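Local coordinates for hypothetical protein UNP Q5LQD5_SILPO (Silicibacter pomeroyi, PDB 2IMH), which is of unknown function but belongs to the DUF1028 family, with a possible but unproven link to pilin, at residues A[102-110]-A[119-128]. Residues are numbered along the deposited sequence; the frame is centred on the assembly and turned at random.
Sequences ENQDIKGSV and GNMLGDNSVL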
loop_
_atom_site.group_PDB
_atom_site.type_symbol
_atom_site.label_atom_id
_atom_site.label_comp_id
_atom_site.label_asym_id
_atom_site.label_seq_id
_atom_site.Cartn_x
_atom_site.Cartn_y
_atom_site.Cartn_z
ATOM N N GLU A 102 -20.553 -8.319 4.771
ATOM C CA GLU A 102 -20.233 -9.539 5.532
ATOM C C GLU A 102 -18.791 -9.592 6.053
ATOM O O GLU A 102 -18.404 -10.553 6.726
ATOM C CB GLU A 102 -20.584 -10.797 4.743
ATOM C CG GLU A 102 -22.077 -10.930 4.408
ATOM C CD GLU A 102 -22.959 -10.930 5.650
ATOM O OE1 GLU A 102 -22.662 -11.690 6.606
ATOM O OE2 GLU A 102 -23.933 -10.146 5.671
ATOM N N ASN A 103 -18.010 -8.552 5.772
ATOM C CA ASN A 103 -16.736 -8.381 6.469
ATOM C C ASN A 103 -17.003 -8.175 7.959
ATOM O O ASN A 103 -18.076 -7.690 8.338
ATOM C CB ASN A 103 -15.980 -7.170 5.927
ATOM C CG ASN A 103 -15.596 -7.330 4.478
ATOM O OD1 ASN A 103 -14.759 -8.169 4.133
ATOM N ND2 ASN A 103 -16.220 -6.541 3.615
ATOM N N GLN A 104 -16.033 -8.502 8.801
ATOM C CA GLN A 104 -16.224 -8.354 10.243
ATOM C C GLN A 104 -16.149 -6.902 10.707
ATOM O O GLN A 104 -15.316 -6.132 10.228
ATOM C CB GLN A 104 -15.206 -9.201 11.003
ATOM C CG GLN A 104 -15.338 -10.705 10.743
ATOM C CD GLN A 104 -16.520 -11.338 11.476
ATOM O OE1 GLN A 104 -16.974 -10.839 12.520
ATOM N NE2 GLN A 104 -17.029 -12.448 10.926
ATOM N N ASP A 105 -17.022 -6.529 11.645
ATOM C CA ASP A 105 -16.941 -5.209 12.258
ATOM C C ASP A 105 -15.713 -5.109 13.165
ATOM O O ASP A 105 -15.243 -6.117 13.649
ATOM C CB ASP A 105 -18.201 -4.916 13.076
ATOM C CG ASP A 105 -19.434 -4.801 12.211
ATOM O OD1 ASP A 105 -19.369 -4.127 11.159
ATOM O OD2 ASP A 105 -20.471 -5.398 12.580
ATOM N N ILE A 106 -15.184 -3.911 13.396
ATOM C CA ILE A 106 -15.610 -2.682 12.751
ATOM C C ILE A 106 -14.908 -2.538 11.375
ATOM O O ILE A 106 -13.779 -3.003 11.210
ATOM C CB ILE A 106 -15.369 -1.478 13.715
ATOM C CG1 ILE A 106 -16.387 -1.548 14.874
ATOM C CG2 ILE A 106 -15.425 -0.138 12.976
ATOM C CD1 ILE A 106 -15.948 -0.883 16.161
ATOM N N LYS A 107 -15.618 -1.952 10.400
ATOM C CA LYS A 107 -15.154 -1.740 8.995
ATOM C C LYS A 107 -15.611 -0.292 8.647
ATOM O O LYS A 107 -16.675 0.090 9.080
ATOM C CB LYS A 107 -15.740 -2.821 8.075
ATOM C CG LYS A 107 -17.277 -3.029 8.186
ATOM C CD LYS A 107 -17.714 -4.264 7.432
ATOM C CE LYS A 107 -19.223 -4.500 7.496
ATOM N NZ LYS A 107 -19.606 -5.340 8.678
ATOM N N GLY A 108 -14.950 0.535 7.828
ATOM C CA GLY A 108 -14.816 0.458 6.410
ATOM C C GLY A 108 -13.725 1.405 5.924
ATOM O O GLY A 108 -12.629 0.946 5.806
ATOM N N SER A 109 -13.993 2.702 5.665
ATOM C CA SER A 109 -12.987 3.529 4.939
ATOM C C SER A 109 -13.035 5.036 5.161
ATOM O O SER A 109 -14.075 5.592 5.527
ATOM C CB SER A 109 -13.030 3.239 3.426
ATOM O OG SER A 109 -14.275 3.617 2.849
ATOM N N VAL A 110 -11.887 5.688 4.927
ATOM C CA VAL A 110 -11.729 7.126 5.112
ATOM C C VAL A 110 -10.889 7.700 3.953
ATOM O O VAL A 110 -9.733 7.325 3.791
ATOM C CB VAL A 110 -10.998 7.449 6.458
ATOM C CG1 VAL A 110 -10.786 8.941 6.608
ATOM C CG2 VAL A 110 -11.776 6.884 7.667
ATOM N N GLY A 119 -10.254 -0.662 6.268
ATOM C CA GLY A 119 -9.931 -1.788 7.121
ATOM C C GLY A 119 -11.164 -2.533 7.556
ATOM O O GLY A 119 -12.286 -2.092 7.293
ATOM N N ASN A 120 -10.945 -3.665 8.219
ATOM C CA ASN A 120 -12.045 -4.453 8.758
ATOM C C ASN A 120 -11.563 -5.242 9.972
ATOM O O ASN A 120 -10.354 -5.329 10.236
ATOM C CB ASN A 120 -12.676 -5.369 7.697
ATOM C CG ASN A 120 -11.686 -6.395 7.134
ATOM O OD1 ASN A 120 -11.585 -7.513 7.641
ATOM N ND2 ASN A 120 -10.958 -6.014 6.079
HETATM N N MSE A 121 -12.515 -5.800 10.719
HETATM C CA MSE A 121 -12.203 -6.427 12.001
HETATM C C MSE A 121 -11.420 -5.469 12.923
HETATM O O MSE A 121 -10.507 -5.885 13.644
HETATM C CB MSE A 121 -11.449 -7.748 11.770
HETATM C CG MSE A 121 -11.231 -8.609 13.009
HETATM SE SE MSE A 121 -12.887 -9.066 13.923
HETATM C CE MSE A 121 -12.849 -7.745 15.359
ATOM N N LEU A 122 -11.783 -4.188 12.890
ATOM C CA LEU A 122 -11.138 -3.165 13.686
ATOM C C LEU A 122 -11.789 -3.086 15.065
ATOM O O LEU A 122 -12.971 -3.432 15.232
ATOM C CB LEU A 122 -11.276 -1.813 12.988
ATOM C CG LEU A 122 -10.811 -1.716 11.525
ATOM C CD1 LEU A 122 -11.222 -0.381 10.932
ATOM C CD2 LEU A 122 -9.292 -1.904 11.419
ATOM N N GLY A 123 -11.030 -2.605 16.043
ATOM C CA GLY A 123 -11.569 -2.448 17.402
ATOM C C GLY A 123 -12.414 -1.199 17.593
ATOM O O GLY A 123 -13.248 -1.143 18.498
ATOM N N ASP A 124 -12.201 -0.200 16.743
ATOM C CA ASP A 124 -12.855 1.109 16.863
ATOM C C ASP A 124 -12.818 1.856 15.554
ATOM O O ASP A 124 -11.903 1.648 14.757
ATOM C CB ASP A 124 -12.126 1.969 17.906
ATOM C CG ASP A 124 -12.793 1.932 19.258
ATOM O OD1 ASP A 124 -14.044 2.088 19.324
ATOM O OD2 ASP A 124 -12.058 1.762 20.260
ATOM N N ASN A 125 -13.786 2.753 15.338
ATOM C CA ASN A 125 -13.709 3.692 14.213
ATOM C C ASN A 125 -12.383 4.398 14.178
ATOM O O ASN A 125 -11.796 4.604 13.104
ATOM C CB ASN A 125 -14.788 4.763 14.312
ATOM C CG ASN A 125 -16.119 4.291 13.785
ATOM O OD1 ASN A 125 -16.242 3.170 13.270
ATOM N ND2 ASN A 125 -17.126 5.150 13.897
ATOM N N SER A 126 -11.900 4.742 15.365
ATOM C CA SER A 126 -10.757 5.627 15.491
ATOM C C SER A 126 -9.477 5.016 14.937
ATOM O O SER A 126 -8.475 5.718 14.809
ATOM C CB SER A 126 -10.557 6.038 16.944
ATOM O OG SER A 126 -10.460 4.899 17.770
ATOM N N VAL A 127 -9.498 3.715 14.625
ATOM C CA VAL A 127 -8.331 3.081 14.010
ATOM C C VAL A 127 -8.023 3.751 12.667
ATOM O O VAL A 127 -6.885 4.169 12.427
ATOM C CB VAL A 127 -8.498 1.532 13.881
ATOM C CG1 VAL A 127 -7.364 0.933 13.057
ATOM C CG2 VAL A 127 -8.519 0.884 15.266
ATOM N N LEU A 128 -9.045 3.901 11.822
ATOM C CA LEU A 128 -8.839 4.529 10.507
ATOM C C LEU A 128 -8.647 6.037 10.617
ATOM O O LEU A 128 -7.865 6.627 9.869
ATOM C CB LEU A 128 -9.972 4.176 9.541
ATOM C CG LEU A 128 -10.111 2.671 9.269
ATOM C CD1 LEU A 128 -11.304 2.421 8.379
ATOM C CD2 LEU A 128 -8.837 2.049 8.655
HETATM O O HOH W 1 -13.554 -9.451 7.748
#
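The carbonyl oxygen Ile106 O is gripped from two residues: Leu122 N gives it a hydrogen bond of 2.9 Å, in the carbonyl plane and on a lone pair, while the CA-H of Asn120 makes a weaker contact. In return Ile106 N donates to Leu122 O, so the two residues pair through both backbones. Beta-branched Ile106 suits this partly exposed edge by spreading over the turn: CD1 rests 3.6 Å from Gly123 O, and CG2, anti to the backbone N (the CG1 branch has chi1 -71°), meets Asn125 OD1 at 3.4 Å, the two side chains crossing at about a right angle. Met121 N is hydrogen-bonded to Gln104 O. A water accepts from Gln104 N and donates to Asn120 OD1, while Asn120 ND2 is bonded to Gln85, so the buried amide is held at both ends. Lys107 lays its CB 4.0 Å from Asn120 CB, then carries its long chain back over its own loop, where NZ bonds Asn103 O and forms a 2.8 Å salt bridge with Asp105 OD1, met from above the carboxylate plane. Were Lys107 an alanine, Asp105 would probably lose its charge partner and Asn103 O its ammonium donor. Farther along, Gly119 N bonds Gly108 O at 2.9 Å; a side chain on Gly119 would crowd Leu122 CD2. Val110 CG2 packs on Leu128 CB at 3.8 Å, bringing the start of helix 126-137 against the edge strand. Met121 (selenomethionine, with positive phi, 53°) and Leu122 together face Ile106, forming a G1 beta bulge just beyond the open end of the hairpin 108-112/115-120, whose strand 108-112 is outermost in the six-stranded antiparallel sheet.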